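Local coordinates for protein peroxiredoxin (Mycobacterium tuberculosis, PDB 5EPF) that probably reduces hydrogen peroxide and organic hydroperoxides as a thiol-specific peroxidase of the BCP/PrxQ subfamily, protecting the cell against oxidative stress, at residues 104-108 with 109-113. Residues are numbered along the deposited sequence; the frame is centred on the assembly and turned at random. Where two conformers were deposited one is given.
Sequences TVAAQ and FGVKR. With SO4 (sulfate ion), chain C.
A Schellman motif ends helix 104-109 where Val111 and Gly110 bond back to Ala106 and Ala107. The diagnostic 6→1 bond runs from Val111 N to Ala106 O, 2.9 Å and almost straight at the hydrogen (168°), although the donor stands above the carbonyl plane. Gly110 N reaches Ala107 O at 3.1 Å, also well out of that carbonyl's plane, and its positive phi (77°) turns the chain off the helix axis. One residue earlier the pattern is still helical: Phe109 N bonds to Val105 O at 3.0 Å.

An apolar contact accompanies the turn. With Val111 CG1 anti to the carbonyl carbon (chi1 -59°), CG2 falls between the backbone N and that carbon and lies 3.9 Å from Ala106 CB, and both side chains also touch Phe43 of the central strand 39-43. Phe109 runs alongside Val105 in the same direction, with CE2 3.8 Å from Val105 CG1; the ring presents its edge, in plane, to Val105 O. Further out this ring meets Phe43 and Phe127, so the last helical turn is anchored on the sheet of the thioredoxin-like fold, away from Cys52, the probable peroxidatic cysteine.

Past the turn, Lys112 lays its extended aliphatic chain against the helix, CD 4.0 Å from Ala107 CB, before its amine end turns off from the helix. Arg113 grips a sulfate, probably from the crystallisation liquor, edge-on through two nearly straight bonds: NE to O1 at 2.8 Å and NH2 to O4 at 2.9 Å.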
loop_
_atom_site.group_PDB
_atom_site.type_symbol
_atom_site.label_atom_id
_atom_site.label_comp_id
_atom_site.label_asym_id
_atom_site.label_seq_id
_atom_site.Cartn_x
_atom_site.Cartn_y
_atom_site.Cartn_z
ATOM N N THR A 104 -2.170 -13.635 -1.749
ATOM C CA THR A 104 -3.207 -13.925 -0.761
ATOM C C THR A 104 -3.850 -12.646 -0.235
ATOM O O THR A 104 -5.079 -12.557 -0.117
ATOM C CB THR A 104 -2.588 -14.731 0.386
ATOM O OG1 THR A 104 -2.037 -15.944 -0.148
ATOM C CG2 THR A 104 -3.627 -15.063 1.460
ATOM N N VAL A 105 -3.043 -11.631 0.071
ATOM C CA VAL A 105 -3.612 -10.395 0.583
ATOM C C VAL A 105 -4.291 -9.624 -0.540
ATOM O O VAL A 105 -5.374 -9.054 -0.356
ATOM C CB VAL A 105 -2.548 -9.585 1.352
ATOM C CG1 VAL A 105 -3.119 -8.262 1.839
ATOM C CG2 VAL A 105 -2.024 -10.395 2.546
ATOM N N ALA A 106 -3.705 -9.644 -1.739
ATOM C CA ALA A 106 -4.383 -9.054 -2.893
ATOM C C ALA A 106 -5.777 -9.655 -3.074
ATOM O O ALA A 106 -6.745 -8.933 -3.346
ATOM C CB ALA A 106 -3.534 -9.261 -4.148
ATOM N N ALA A 107 -5.894 -10.981 -2.941
ATOM C CA ALA A 107 -7.196 -11.629 -3.051
ATOM C C ALA A 107 -8.150 -11.134 -1.969
ATOM O O ALA A 107 -9.336 -10.896 -2.236
ATOM C CB ALA A 107 -7.038 -13.151 -2.985
ATOM N N GLN A 108 -7.649 -10.962 -0.742
ATOM C CA GLN A 108 -8.488 -10.439 0.329
ATOM C C GLN A 108 -9.059 -9.071 -0.035
ATOM O O GLN A 108 -10.212 -8.770 0.279
ATOM C CB GLN A 108 -7.681 -10.352 1.624
ATOM C CG GLN A 108 -8.391 -9.605 2.726
ATOM C CD GLN A 108 -7.481 -9.200 3.876
ATOM O OE1 GLN A 108 -7.918 -8.524 4.800
ATOM N NE2 GLN A 108 -6.215 -9.593 3.815
ATOM N N PHE A 109 -8.268 -8.228 -0.704
ATOM C CA PHE A 109 -8.693 -6.889 -1.094
ATOM C C PHE A 109 -9.389 -6.848 -2.452
ATOM O O PHE A 109 -9.887 -5.783 -2.852
ATOM C CB PHE A 109 -7.492 -5.939 -1.076
ATOM C CG PHE A 109 -7.107 -5.457 0.301
ATOM C CD1 PHE A 109 -7.539 -4.207 0.751
ATOM C CD2 PHE A 109 -6.335 -6.244 1.153
ATOM C CE1 PHE A 109 -7.193 -3.732 2.015
ATOM C CE2 PHE A 109 -5.982 -5.786 2.423
ATOM C CZ PHE A 109 -6.414 -4.530 2.854
ATOM N N GLY A 110 -9.465 -7.973 -3.156
ATOM C CA GLY A 110 -10.122 -8.004 -4.448
ATOM C C GLY A 110 -9.319 -7.425 -5.587
ATOM O O GLY A 110 -9.910 -7.002 -6.588
ATOM N N VAL A 111 -7.987 -7.412 -5.480
ATOM C CA VAL A 111 -7.115 -6.822 -6.486
ATOM C C VAL A 111 -6.159 -7.838 -7.105
ATOM O O VAL A 111 -5.277 -7.459 -7.877
ATOM C CB VAL A 111 -6.366 -5.574 -5.964
ATOM C CG1 VAL A 111 -7.354 -4.510 -5.522
ATOM C CG2 VAL A 111 -5.417 -5.919 -4.824
ATOM N N LYS A 112 -6.331 -9.121 -6.806
ATOM C CA LYS A 112 -5.459 -10.147 -7.364
ATOM C C LYS A 112 -5.791 -10.392 -8.830
ATOM O O LYS A 112 -6.957 -10.344 -9.228
ATOM C CB LYS A 112 -5.664 -11.456 -6.602
ATOM C CG LYS A 112 -4.752 -12.591 -7.076
ATOM C CD LYS A 112 -5.055 -13.881 -6.335
ATOM C CE LYS A 112 -4.356 -15.093 -6.950
ATOM N NZ LYS A 112 -4.757 -16.370 -6.274
ATOM N N ARG A 113 -4.762 -10.679 -9.633
ATOM C CA ARG A 113 -4.922 -11.073 -11.029
ATOM C C ARG A 113 -4.106 -12.327 -11.304
ATOM O O ARG A 113 -3.036 -12.530 -10.724
ATOM C CB ARG A 113 -4.504 -9.946 -11.987
ATOM C CG ARG A 113 -5.484 -8.797 -12.001
ATOM C CD ARG A 113 -5.041 -7.656 -12.899
ATOM N NE ARG A 113 -6.191 -6.848 -13.286
ATOM C CZ ARG A 113 -6.113 -5.654 -13.862
ATOM N NH1 ARG A 113 -4.930 -5.106 -14.111
ATOM N NH2 ARG A 113 -7.227 -5.004 -14.175
HETATM S S SO4 C . -9.972 -7.423 -12.897
HETATM O O1 SO4 C . -8.675 -7.958 -12.483
HETATM O O2 SO4 C . -10.817 -8.517 -13.371
HETATM O O3 SO4 C . -10.614 -6.754 -11.765
HETATM O O4 SO4 C . -9.771 -6.470 -13.986
#